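Local coordinates for protein dihydrodipicolinate synthase (Bacteroides thetaiotaomicron, PDB 4XKY) that probably acts as a pyruvate-dependent, Schiff-base-forming aldolase of the dihydrodipicolinate synthase and N-acetylneuraminate lyase family, at residues Glu87-Ala92 and Glu123-Gln128; Glu117-Tyr122 and Pro148-Arg153; Ala168-Phe173 and Ala197-Leu202; Tyr249-His254 and Gly289-Ala294; Ser267-Cys272 and Lys293-Leu298. All blocks are in the same frame, centred on the assembly; numbering follows the deposited sequence.

Interaction 1 of 5, residues Glu87-Ala92 and Glu123-Gln128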
# COMPACT_ATOMS: atom_id res chain seq x y z
N GLU A 87 -15.78 24.19 0.50
CA GLU A 87 -15.09 24.65 1.70
C GLU A 87 -13.70 25.21 1.40
O GLU A 87 -13.27 26.21 1.96
CB GLU A 87 -14.99 23.51 2.74
CG GLU A 87 -16.32 22.96 3.24
CD GLU A 87 -17.23 24.01 3.83
OE1 GLU A 87 -16.73 25.10 4.19
OE2 GLU A 87 -18.46 23.76 3.91
N SER A 88 -12.99 24.54 0.49
CA SER A 88 -11.69 25.01 0.07
C SER A 88 -11.74 26.44 -0.55
O SER A 88 -10.95 27.32 -0.17
CB SER A 88 -11.07 23.98 -0.88
OG SER A 88 -9.82 24.44 -1.34
N VAL A 89 -12.69 26.67 -1.46
CA VAL A 89 -12.84 27.97 -2.08
C VAL A 89 -13.20 29.02 -1.00
O VAL A 89 -12.66 30.12 -1.01
CB VAL A 89 -13.89 27.94 -3.21
CG1 VAL A 89 -14.25 29.35 -3.67
CG2 VAL A 89 -13.35 27.10 -4.38
N ASN A 90 -14.04 28.66 -0.04
CA ASN A 90 -14.40 29.57 1.02
C ASN A 90 -13.17 30.00 1.85
O ASN A 90 -13.05 31.16 2.24
CB ASN A 90 -15.50 28.95 1.90
CG ASN A 90 -15.90 29.84 3.06
OD1 ASN A 90 -16.58 30.84 2.88
ND2 ASN A 90 -15.46 29.48 4.26
N LEU A 91 -12.24 29.07 2.10
CA LEU A 91 -11.04 29.43 2.87
C LEU A 91 -10.16 30.35 2.06
O LEU A 91 -9.55 31.28 2.64
CB LEU A 91 -10.22 28.22 3.29
CG LEU A 91 -10.84 27.30 4.34
CD1 LEU A 91 -9.90 26.13 4.60
CD2 LEU A 91 -11.14 28.03 5.64
N ALA A 92 -10.05 30.08 0.76
CA ALA A 92 -9.29 30.95 -0.14
C ALA A 92 -9.84 32.38 -0.12
O ALA A 92 -9.07 33.31 -0.01
CB ALA A 92 -9.28 30.43 -1.56
N GLU A 123 -7.86 22.94 -13.44
CA GLU A 123 -8.52 23.79 -14.43
C GLU A 123 -9.88 24.30 -13.95
O GLU A 123 -10.22 25.44 -14.20
CB GLU A 123 -8.64 23.10 -15.80
CG GLU A 123 -7.37 23.26 -16.64
CD GLU A 123 -7.39 22.49 -17.95
OE1 GLU A 123 -8.48 22.08 -18.42
OE2 GLU A 123 -6.29 22.29 -18.52
N HIS A 124 -10.64 23.47 -13.26
CA HIS A 124 -11.91 23.91 -12.66
C HIS A 124 -11.70 24.74 -11.38
O HIS A 124 -12.51 25.61 -11.06
CB HIS A 124 -12.79 22.70 -12.32
CG HIS A 124 -13.19 21.88 -13.51
ND1 HIS A 124 -13.41 22.42 -14.76
CD2 HIS A 124 -13.44 20.55 -13.62
CE1 HIS A 124 -13.76 21.45 -15.59
NE2 HIS A 124 -13.79 20.31 -14.93
N LEU A 125 -10.63 24.46 -10.63
CA LEU A 125 -10.42 25.17 -9.37
C LEU A 125 -9.97 26.62 -9.62
O LEU A 125 -10.47 27.55 -8.99
CB LEU A 125 -9.41 24.44 -8.46
CG LEU A 125 -9.12 25.11 -7.11
CD1 LEU A 125 -10.36 25.21 -6.23
CD2 LEU A 125 -7.98 24.42 -6.37
N LEU A 126 -9.03 26.78 -10.56
CA LEU A 126 -8.30 28.05 -10.71
C LEU A 126 -9.18 29.29 -10.92
O LEU A 126 -8.97 30.29 -10.25
CB LEU A 126 -7.22 27.95 -11.80
CG LEU A 126 -5.96 27.20 -11.32
CD1 LEU A 126 -5.13 26.74 -12.49
CD2 LEU A 126 -5.12 28.06 -10.40
N PRO A 127 -10.19 29.22 -11.81
CA PRO A 127 -11.04 30.42 -11.98
C PRO A 127 -11.76 30.86 -10.70
O PRO A 127 -12.22 31.99 -10.61
CB PRO A 127 -12.08 29.98 -13.03
CG PRO A 127 -11.44 28.84 -13.76
CD PRO A 127 -10.54 28.15 -12.76
N GLN A 128 -11.88 29.96 -9.73
CA GLN A 128 -12.62 30.24 -8.51
C GLN A 128 -11.77 30.86 -7.41
O GLN A 128 -12.31 31.25 -6.39
CB GLN A 128 -13.23 28.95 -7.94
CG GLN A 128 -14.04 28.14 -8.93
CD GLN A 128 -14.72 26.98 -8.27
OE1 GLN A 128 -15.51 27.17 -7.35
NE2 GLN A 128 -14.42 25.76 -8.72
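Val89 meets Leu125 and Gln128 where two outer elements of the (beta/alpha)8 barrel adjoin, helix 85-97 on one side and the end of helix 115-125 with the turn just after it on the other. The inner part is aliphatic and buried. Val89 CG2 comes within 4.0 Å of Leu125 CD1, and the two side chains run alongside in opposite senses. Leu125 manages this although its first bond does not aim at Val89: with CG anti to the backbone N (chi1 180°), the branch swings across so that its CD1 methyl closes the gap. Beneath this pair lies the barrel wall, since Leu125 also touches Ser105 and Ala92 touches Val103, both on strand 102-105. A beta-branched valine suits the spot because its two methyls spread over the partner: CG2 touches Leu125 and the Gln128 side chain, while CG1 lies 3.8 Å from Gln128 O.

Toward solvent the partner is more polar. Gln128 is exposed and crosses Val89 at about a right angle, with its OE1 3.7 Å and its CB 4.0 Å from Val89 CG2. This is van der Waals contact alone, which a long, partly aliphatic side chain can supply at a wet edge. The amide is fixed through its nitrogen: Gln128 NE2 donates to His124 O over 3.0 Å in a nearly straight bond (175°), with that oxygen in the amide plane and the nitrogen 44° out of the carbonyl plane.

Interaction 2 of 5, residues Glu117-Tyr122 and Pro148-Arg153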
# COMPACT_ATOMS: atom_id res chain seq x y z
N GLU A 117 -7.06 13.71 -14.97
CA GLU A 117 -7.98 14.19 -13.93
C GLU A 117 -7.36 15.22 -12.98
O GLU A 117 -8.07 16.10 -12.49
CB GLU A 117 -8.53 13.04 -13.10
CG GLU A 117 -9.35 12.04 -13.88
CD GLU A 117 -8.55 10.79 -14.19
OE1 GLU A 117 -8.68 9.81 -13.43
OE2 GLU A 117 -7.75 10.82 -15.16
N LEU A 118 -6.07 15.10 -12.68
CA LEU A 118 -5.40 16.13 -11.89
C LEU A 118 -5.41 17.47 -12.62
O LEU A 118 -5.58 18.53 -12.00
CB LEU A 118 -3.95 15.75 -11.60
CG LEU A 118 -3.70 14.82 -10.42
CD1 LEU A 118 -2.20 14.64 -10.24
CD2 LEU A 118 -4.31 15.38 -9.15
N ILE A 119 -5.21 17.43 -13.93
CA ILE A 119 -5.13 18.66 -14.70
C ILE A 119 -6.50 19.31 -14.68
O ILE A 119 -6.62 20.52 -14.48
CB ILE A 119 -4.64 18.39 -16.13
CG1 ILE A 119 -3.15 18.02 -16.09
CG2 ILE A 119 -4.89 19.60 -17.03
CD1 ILE A 119 -2.65 17.25 -17.29
N GLU A 120 -7.53 18.50 -14.85
CA GLU A 120 -8.89 19.04 -14.93
C GLU A 120 -9.34 19.58 -13.57
O GLU A 120 -10.09 20.54 -13.51
CB GLU A 120 -9.89 18.00 -15.47
CG GLU A 120 -10.63 17.18 -14.40
CD GLU A 120 -11.96 16.59 -14.87
OE1 GLU A 120 -12.61 17.16 -15.76
OE2 GLU A 120 -12.36 15.54 -14.31
N PHE A 121 -8.90 18.94 -12.49
CA PHE A 121 -9.18 19.43 -11.14
C PHE A 121 -8.74 20.88 -11.00
O PHE A 121 -9.51 21.74 -10.60
CB PHE A 121 -8.48 18.59 -10.09
CG PHE A 121 -8.70 19.10 -8.71
CD1 PHE A 121 -9.81 18.70 -7.98
CD2 PHE A 121 -7.84 20.02 -8.15
CE1 PHE A 121 -10.03 19.18 -6.71
CE2 PHE A 121 -8.07 20.51 -6.88
CZ PHE A 121 -9.17 20.10 -6.15
N TYR A 122 -7.48 21.14 -11.33
CA TYR A 122 -6.93 22.49 -11.25
C TYR A 122 -7.51 23.44 -12.26
O TYR A 122 -7.67 24.63 -11.95
CB TYR A 122 -5.41 22.44 -11.27
CG TYR A 122 -4.97 21.98 -9.94
CD1 TYR A 122 -5.07 22.83 -8.84
CD2 TYR A 122 -4.54 20.69 -9.73
CE1 TYR A 122 -4.73 22.41 -7.58
CE2 TYR A 122 -4.18 20.25 -8.46
CZ TYR A 122 -4.30 21.11 -7.39
OH TYR A 122 -3.95 20.70 -6.11
N PRO A 148 5.74 14.87 -13.61
CA PRO A 148 6.47 16.06 -14.03
C PRO A 148 5.77 16.85 -15.12
O PRO A 148 5.61 18.06 -14.98
CB PRO A 148 7.78 15.48 -14.53
CG PRO A 148 8.02 14.35 -13.60
CD PRO A 148 6.66 13.74 -13.39
N ALA A 149 5.33 16.17 -16.19
CA ALA A 149 4.68 16.84 -17.31
C ALA A 149 3.39 17.53 -16.84
O ALA A 149 3.05 18.60 -17.33
CB ALA A 149 4.41 15.87 -18.45
N THR A 150 2.68 16.91 -15.90
CA THR A 150 1.45 17.48 -15.33
C THR A 150 1.75 18.82 -14.65
O THR A 150 1.01 19.78 -14.81
CB THR A 150 0.79 16.53 -14.29
OG1 THR A 150 0.38 15.32 -14.93
CG2 THR A 150 -0.43 17.16 -13.67
N ILE A 151 2.84 18.87 -13.89
CA ILE A 151 3.24 20.11 -13.24
C ILE A 151 3.62 21.17 -14.26
O ILE A 151 3.22 22.32 -14.11
CB ILE A 151 4.38 19.88 -12.22
CG1 ILE A 151 3.79 19.28 -10.95
CG2 ILE A 151 5.05 21.18 -11.83
CD1 ILE A 151 4.82 18.62 -10.06
N GLN A 152 4.37 20.78 -15.29
CA GLN A 152 4.67 21.70 -16.41
C GLN A 152 3.40 22.31 -16.94
O GLN A 152 3.30 23.53 -17.12
CB GLN A 152 5.30 20.97 -17.59
CG GLN A 152 6.77 21.20 -17.82
CD GLN A 152 7.29 20.36 -18.98
OE1 GLN A 152 8.29 19.64 -18.85
NE2 GLN A 152 6.59 20.42 -20.11
N ARG A 153 2.44 21.44 -17.21
CA ARG A 153 1.18 21.81 -17.83
C ARG A 153 0.33 22.76 -16.97
O ARG A 153 -0.24 23.71 -17.49
CB ARG A 153 0.40 20.55 -18.18
CG ARG A 153 -1.04 20.78 -18.60
CD ARG A 153 -1.18 21.41 -19.98
NE ARG A 153 -2.59 21.66 -20.26
CZ ARG A 153 -3.49 20.72 -20.55
NH1 ARG A 153 -3.14 19.43 -20.60
NH2 ARG A 153 -4.75 21.06 -20.77
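Ile119 carries the contact, pressing its CG1 on the CG2 methyl of Thr150 at 3.7 Å and spreading its other carbons against Arg153. Its CG2 sits over one face of the Arg153 guanidinium, 3.8 Å above the plane and offset toward the rim, while its CD1 reaches Arg153 CG at 4.1 Å. The two side chains cross at about a right angle, and the branched hydrocarbon meets the flat cation over its face, a contact that uses none of the N-H groups. Leu118 adds a looser touch, its CB 4.3 Å from Thr150 CG2. With an alanine in place of Ile119, the Thr150 methyl would probably lose most of its cover and the guanidinium its aliphatic support, leaving the arginine held mainly by its salt bridge.

These are neighbouring outer helices of the TIM barrel, and their short segments run nearly parallel, 22° apart, with axes 10.2 Å from each other. Threonine suits the interface because it shows two different faces: CG2, anti to the backbone N, goes to Ile119, while OG1 is hydrogen-bonded to Gln115 OE1. Arg153 bends at chi2 (72°), which folds its end back over Ile119, and its NH2 forms a salt bridge with Glu123 OE2. Farther out, Ile151 packs on Val176 and Met180 of helix 170-180, while Tyr122 is tied through its OH to Ser105 O.

Interaction 3 of 5, residues Ala168-Phe173 and Ala197-Leu202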
# COMPACT_ATOMS: atom_id res chain seq x y z
N ALA A 168 9.31 13.23 0.33
CA ALA A 168 10.62 12.82 0.85
C ALA A 168 11.44 12.00 -0.17
O ALA A 168 12.53 11.50 0.13
CB ALA A 168 10.44 12.06 2.16
N ASN A 169 10.87 11.85 -1.37
CA ASN A 169 11.45 11.18 -2.54
C ASN A 169 12.16 12.16 -3.46
O ASN A 169 11.52 12.88 -4.23
CB ASN A 169 10.36 10.45 -3.31
CG ASN A 169 10.91 9.69 -4.50
OD1 ASN A 169 11.87 10.12 -5.12
ND2 ASN A 169 10.33 8.55 -4.81
N THR A 170 13.49 12.17 -3.41
CA THR A 170 14.27 13.16 -4.14
C THR A 170 14.57 12.79 -5.58
O THR A 170 14.96 13.66 -6.35
CB THR A 170 15.58 13.54 -3.40
OG1 THR A 170 16.07 12.39 -2.70
CG2 THR A 170 15.30 14.66 -2.41
N VAL A 171 14.38 11.54 -5.95
CA VAL A 171 14.39 11.17 -7.37
C VAL A 171 13.23 11.90 -8.04
O VAL A 171 13.38 12.55 -9.07
CB VAL A 171 14.18 9.66 -7.56
CG1 VAL A 171 13.92 9.31 -9.03
CG2 VAL A 171 15.39 8.91 -7.05
N TYR A 172 12.06 11.77 -7.42
CA TYR A 172 10.84 12.43 -7.92
C TYR A 172 11.03 13.95 -7.93
O TYR A 172 10.74 14.60 -8.92
CB TYR A 172 9.62 12.04 -7.09
CG TYR A 172 8.41 12.91 -7.36
CD1 TYR A 172 7.63 12.71 -8.49
CD2 TYR A 172 8.06 13.95 -6.50
CE1 TYR A 172 6.53 13.49 -8.76
CE2 TYR A 172 6.94 14.74 -6.75
CZ TYR A 172 6.18 14.51 -7.88
OH TYR A 172 5.08 15.30 -8.16
N PHE A 173 11.56 14.51 -6.85
CA PHE A 173 11.74 15.96 -6.81
C PHE A 173 12.66 16.49 -7.91
O PHE A 173 12.40 17.53 -8.49
CB PHE A 173 12.26 16.44 -5.46
CG PHE A 173 12.20 17.94 -5.30
CD1 PHE A 173 11.02 18.58 -4.94
CD2 PHE A 173 13.32 18.73 -5.56
CE1 PHE A 173 10.97 19.97 -4.79
CE2 PHE A 173 13.28 20.11 -5.42
CZ PHE A 173 12.09 20.73 -5.05
N ALA A 197 18.92 21.12 2.73
CA ALA A 197 20.26 21.53 2.34
C ALA A 197 20.65 20.89 1.01
O ALA A 197 21.17 21.56 0.12
CB ALA A 197 21.27 21.18 3.41
N GLU A 198 20.37 19.60 0.86
CA GLU A 198 20.82 18.95 -0.36
C GLU A 198 19.97 19.42 -1.56
O GLU A 198 20.49 19.59 -2.65
CB GLU A 198 20.86 17.44 -0.19
CG GLU A 198 19.54 16.74 -0.36
CD GLU A 198 19.64 15.30 0.11
OE1 GLU A 198 19.40 14.38 -0.71
OE2 GLU A 198 19.98 15.10 1.29
N SER A 199 18.69 19.66 -1.33
CA SER A 199 17.82 20.11 -2.41
C SER A 199 18.19 21.53 -2.80
O SER A 199 18.24 21.85 -3.99
CB SER A 199 16.35 20.05 -2.00
OG SER A 199 16.02 18.77 -1.47
N VAL A 200 18.49 22.39 -1.82
CA VAL A 200 18.85 23.77 -2.16
C VAL A 200 20.19 23.82 -2.90
O VAL A 200 20.34 24.55 -3.86
CB VAL A 200 18.87 24.69 -0.92
CG1 VAL A 200 19.45 26.07 -1.25
CG2 VAL A 200 17.46 24.88 -0.40
N LEU A 201 21.14 23.00 -2.48
CA LEU A 201 22.44 22.93 -3.15
C LEU A 201 22.30 22.75 -4.64
O LEU A 201 23.09 23.29 -5.42
CB LEU A 201 23.29 21.80 -2.60
CG LEU A 201 24.13 22.18 -1.39
CD1 LEU A 201 24.64 20.93 -0.70
CD2 LEU A 201 25.29 23.07 -1.79
N LEU A 202 21.30 21.96 -5.01
CA LEU A 202 20.98 21.69 -6.40
C LEU A 202 19.84 22.56 -6.92
O LEU A 202 19.14 22.17 -7.84
CB LEU A 202 20.57 20.22 -6.55
CG LEU A 202 21.70 19.27 -6.89
CD1 LEU A 202 22.74 19.21 -5.79
CD2 LEU A 202 21.10 17.90 -7.13
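Just before Thr170, which meets Ser199 across the contact, Asn169 OD1 accepts a hydrogen bond from Tyr172 N at 2.8 Å, almost perfectly straight at 178°. Asn169 is thus the N-cap of helix 170-180, a place that suits asparagine because its short side chain can turn back to a backbone N-H that has no carbonyl of the preceding turn to bind. The nitrogen stands 48° out of the carbonyl plane of the amide.

The facing side chains only graze. Thr170 CG2 lies 4.3 Å from Ser199 OG, and that hydroxyl is hydrogen-bonded to Ile195 O, four residues back, just before helix 196-201; its torsion, with OG beside the backbone N (chi1 -51°), allows this. Thr170 OG1 is 4.4 Å from Glu198 OE1 but bonds to a polar side chain of a neighbouring subunit. Glu198 OE1 also has an acidic side chain of a neighbouring subunit close by, which may raise its tendency to hold a proton. Threonine suits its place by turning a methyl to Ser199 and its hydroxyl to the neighbouring subunit.

Helix 170-180 follows strand 160-165 of the barrel, which carries the predicted Schiff-base Lys164. Phe173 packs on Met188 and Val190 of strand 187-190, Ser199 touches Val190 as well, and Val200 packs on helix 216-227.

Interaction 4 of 5, residues Tyr249-His254 and Gly289-Ala294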
# COMPACT_ATOMS: atom_id res chain seq x y z
N TYR A 249 11.95 14.72 17.43
CA TYR A 249 10.78 14.24 16.74
C TYR A 249 10.52 12.76 16.99
O TYR A 249 9.57 12.23 16.45
CB TYR A 249 10.90 14.47 15.24
CG TYR A 249 11.13 15.91 14.82
CD1 TYR A 249 10.71 17.00 15.62
CD2 TYR A 249 11.76 16.20 13.62
CE1 TYR A 249 10.93 18.31 15.22
CE2 TYR A 249 11.97 17.50 13.21
CZ TYR A 249 11.57 18.55 14.01
OH TYR A 249 11.78 19.84 13.58
N THR A 250 11.32 12.10 17.83
CA THR A 250 11.22 10.62 17.96
C THR A 250 10.77 10.13 19.34
O THR A 250 10.89 8.96 19.64
CB THR A 250 12.58 9.95 17.66
OG1 THR A 250 13.58 10.55 18.50
CG2 THR A 250 12.96 10.14 16.18
N VAL A 251 10.24 11.01 20.18
CA VAL A 251 9.87 10.61 21.53
C VAL A 251 8.55 9.86 21.63
O VAL A 251 8.40 8.98 22.46
CB VAL A 251 9.84 11.81 22.47
CG1 VAL A 251 9.21 11.43 23.80
CG2 VAL A 251 11.27 12.30 22.67
N GLY A 252 7.57 10.24 20.84
CA GLY A 252 6.33 9.49 20.86
C GLY A 252 6.50 7.99 20.60
O GLY A 252 7.44 7.56 19.93
N GLN A 253 5.59 7.20 21.15
CA GLN A 253 5.29 5.89 20.59
C GLN A 253 4.23 6.10 19.50
O GLN A 253 3.12 5.58 19.62
CB GLN A 253 4.77 4.94 21.67
N HIS A 254 4.55 6.88 18.46
CA HIS A 254 3.58 7.12 17.38
C HIS A 254 4.13 7.85 16.14
O HIS A 254 5.26 8.33 16.12
CB HIS A 254 2.34 7.87 17.91
N GLY A 289 9.68 15.68 29.89
CA GLY A 289 11.04 15.56 30.46
C GLY A 289 12.10 15.15 29.46
O GLY A 289 13.21 15.67 29.46
N LYS A 290 11.76 14.21 28.59
CA LYS A 290 12.70 13.77 27.57
C LYS A 290 12.95 14.82 26.53
O LYS A 290 14.05 14.93 26.01
CB LYS A 290 12.19 12.54 26.85
CG LYS A 290 12.22 11.28 27.68
CD LYS A 290 11.97 10.08 26.80
CE LYS A 290 11.38 8.94 27.59
NZ LYS A 290 12.41 8.27 28.44
N ILE A 291 11.90 15.55 26.16
CA ILE A 291 12.07 16.57 25.16
C ILE A 291 12.96 17.67 25.76
O ILE A 291 13.83 18.15 25.10
CB ILE A 291 10.72 17.14 24.66
CG1 ILE A 291 9.95 16.07 23.87
CG2 ILE A 291 10.95 18.38 23.80
CD1 ILE A 291 10.42 15.85 22.46
N TRP A 292 12.74 18.05 27.02
CA TRP A 292 13.58 19.08 27.66
C TRP A 292 15.08 18.67 27.66
O TRP A 292 15.95 19.45 27.27
CB TRP A 292 13.07 19.38 29.08
CG TRP A 292 13.90 20.35 29.89
CD1 TRP A 292 14.48 20.10 31.10
CD2 TRP A 292 14.22 21.71 29.57
NE1 TRP A 292 15.15 21.21 31.54
CE2 TRP A 292 15.02 22.22 30.62
CE3 TRP A 292 13.94 22.54 28.47
CZ2 TRP A 292 15.54 23.54 30.62
CZ3 TRP A 292 14.46 23.86 28.47
CH2 TRP A 292 15.24 24.34 29.55
N LYS A 293 15.35 17.43 28.06
CA LYS A 293 16.71 16.85 28.01
C LYS A 293 17.31 16.95 26.62
O LYS A 293 18.47 17.33 26.43
CB LYS A 293 16.67 15.38 28.44
CG LYS A 293 17.98 14.61 28.30
CD LYS A 293 19.07 15.21 29.18
CE LYS A 293 20.32 14.36 29.23
NZ LYS A 293 20.92 14.47 30.59
N ALA A 294 16.52 16.56 25.63
CA ALA A 294 16.95 16.69 24.25
C ALA A 294 17.31 18.15 23.90
O ALA A 294 18.31 18.40 23.22
CB ALA A 294 15.88 16.18 23.31
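Val251 enters the contact with Ile291 at its CB, which already lies 4.1 Å from Ile291 CD1. From there the side chain forks. CG2 comes closest, 3.7 Å from Ile291 CD1, and also lies 4.2 Å from Ile291 CG1; CG1 goes the other way, to Lys290 CD at 4.3 Å. A compact branched residue therefore fills the space beside two successive side chains of a helix. Ile291 does not leave its backbone aimed at the loop; its second torsion (chi2 -78°) bends CD1 round to meet the valine.

The setting is the helical region that follows the barrel in this family, built here from helices 231-247, 257-268 and 285-298. The segment 249-254 is the connection between the first two, and Val251 fastens it to the third. Phe283 touches both Val251 and Ile291, while Ile291 packs further on Cys264, Ala265 and Leu268 of helix 257-268, a buried place that suits a large aliphatic group. Lys290 suits the solvent-exposed edge: its methylene chain starts toward the loop, but its end leads away, bringing NZ near the like charge of Arg286 NH1. At the start of the loop, the Tyr249 side chain leaves its backbone away from helix 285-298; its ring makes a T-shaped stack with Tyr258, and its OH is hydrogen-bonded to Glu193 OE1.

Interaction 5 of 5, residues Ser267-Cys272 and Lys293-Leu298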
# COMPACT_ATOMS: atom_id res chain seq x y z
N SER A 267 6.66 24.94 23.75
CA SER A 267 6.21 25.28 25.09
C SER A 267 7.38 25.45 26.07
O SER A 267 7.44 26.43 26.82
CB SER A 267 5.22 24.24 25.60
OG SER A 267 5.10 24.37 26.99
N LEU A 268 8.32 24.50 26.03
CA LEU A 268 9.50 24.54 26.88
C LEU A 268 10.36 25.75 26.55
O LEU A 268 10.97 26.34 27.41
CB LEU A 268 10.30 23.26 26.73
CG LEU A 268 9.71 22.05 27.45
CD1 LEU A 268 10.35 20.80 26.91
CD2 LEU A 268 9.93 22.17 28.96
N LEU A 269 10.35 26.14 25.28
CA LEU A 269 11.03 27.36 24.86
C LEU A 269 10.32 28.68 25.21
O LEU A 269 10.86 29.73 24.92
CB LEU A 269 11.32 27.28 23.37
CG LEU A 269 12.34 26.22 22.97
CD1 LEU A 269 12.24 25.99 21.48
CD2 LEU A 269 13.76 26.62 23.32
N GLY A 270 9.14 28.65 25.85
CA GLY A 270 8.42 29.89 26.19
C GLY A 270 7.66 30.54 25.03
O GLY A 270 7.18 31.65 25.14
N ILE A 271 7.52 29.85 23.90
CA ILE A 271 6.92 30.48 22.70
C ILE A 271 5.40 30.34 22.66
O ILE A 271 4.69 31.34 22.60
CB ILE A 271 7.56 29.93 21.41
CG1 ILE A 271 9.03 30.36 21.36
CG2 ILE A 271 6.83 30.44 20.17
CD1 ILE A 271 9.95 29.35 20.68
N CYS A 272 4.88 29.12 22.73
CA CYS A 272 3.44 28.93 22.72
C CYS A 272 3.00 27.66 23.43
O CYS A 272 3.81 26.88 23.90
CB CYS A 272 2.90 28.96 21.27
SG CYS A 272 3.43 27.56 20.25
N LYS A 293 15.35 17.43 28.06
CA LYS A 293 16.71 16.85 28.01
C LYS A 293 17.31 16.95 26.62
O LYS A 293 18.47 17.33 26.43
CB LYS A 293 16.67 15.38 28.44
CG LYS A 293 17.98 14.61 28.30
CD LYS A 293 19.07 15.21 29.18
CE LYS A 293 20.32 14.36 29.23
NZ LYS A 293 20.92 14.47 30.59
N ALA A 294 16.52 16.56 25.63
CA ALA A 294 16.95 16.69 24.25
C ALA A 294 17.31 18.15 23.90
O ALA A 294 18.31 18.40 23.22
CB ALA A 294 15.88 16.18 23.31
N LEU A 295 16.47 19.09 24.33
CA LEU A 295 16.70 20.50 24.02
C LEU A 295 17.97 20.99 24.68
O LEU A 295 18.75 21.68 24.05
CB LEU A 295 15.54 21.40 24.45
CG LEU A 295 14.31 21.47 23.56
CD1 LEU A 295 13.22 22.24 24.30
CD2 LEU A 295 14.61 22.15 22.23
N GLN A 296 18.20 20.60 25.93
CA GLN A 296 19.41 21.00 26.62
C GLN A 296 20.68 20.42 25.97
O GLN A 296 21.74 21.02 26.06
CB GLN A 296 19.37 20.56 28.07
CG GLN A 296 18.28 21.19 28.92
CD GLN A 296 18.26 20.55 30.31
OE1 GLN A 296 18.10 19.34 30.43
NE2 GLN A 296 18.46 21.36 31.35
N ASN A 297 20.55 19.25 25.36
CA ASN A 297 21.66 18.63 24.63
C ASN A 297 21.93 19.22 23.25
O ASN A 297 23.00 19.01 22.70
CB ASN A 297 21.42 17.14 24.46
CG ASN A 297 21.67 16.37 25.74
OD1 ASN A 297 22.18 16.89 26.73
ND2 ASN A 297 21.30 15.11 25.72
N LEU A 298 20.96 19.92 22.67
CA LEU A 298 21.25 20.73 21.49
C LEU A 298 22.03 21.95 21.93
O LEU A 298 23.04 22.30 21.34
CB LEU A 298 19.97 21.22 20.82
CG LEU A 298 18.98 20.16 20.38
CD1 LEU A 298 17.76 20.88 19.83
CD2 LEU A 298 19.58 19.23 19.34
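Leu295 sets its CD1 methyl against both Leu268 and Leu269, and apolar packing makes up the whole of the direct contact. That CD1 lies 3.9 Å from Leu268 CB and 4.1 Å from Leu268 CD1, the two side chains meeting at a slant. The same methyl is 4.3 Å from Leu269 CG. Leu295 keeps CG beside its backbone N (chi1 -80°), a setting that carries the branch out from its helix to the pair. Leucine suits both parts, since its length carries a methyl to two neighbours at once and each neighbour offers a broad hydrocarbon flank. Leu268 also touches Arg288 and Trp292, so it follows helix 285-298 for more than one turn; Leu295 reaches Ala265 and Phe215 as well.

These helices, 257-268 and 285-298, belong to the helical C-terminal region that comes after the TIM barrel in this family, and 285-298 is its last helix.

Backbone bonds shape the turn that presents Leu269. Gly270 ends helix 257-268 in a Schellman motif, with positive phi (78°) and Gly270 N bonded to Ser267 O at 3.0 Å; lacking a CB, glycine takes this left-handed conformation without strain. Polar side chains work around the edge. Ser267 OG is hydrogen-bonded to Arg288 NH1, and beyond the turn Arg29 NE donates to Ile271 O.

Overall arrangement
Followed from the N terminus, the chain first closes a loop at interaction 1, joining barrel helices 85-97 and 115-125. Before it closes, interaction 2 opens on helix 115-125 and carries on to helix 148-154, so the two cross; the Glu123-Arg153 salt bridge joins them directly. Interaction 3 comes next in series, tying helix 170-180 to helix 196-201, and meets interaction 2 through Ile151 packed on Tyr172. Interactions 4 and 5, across the chain's centre from interactions 1 and 2, belong to the C-terminal helices. Interaction 5 opens within the loop of interaction 4, and both end on helix 285-298, sharing Lys293 and Ala294 and touching each other directly.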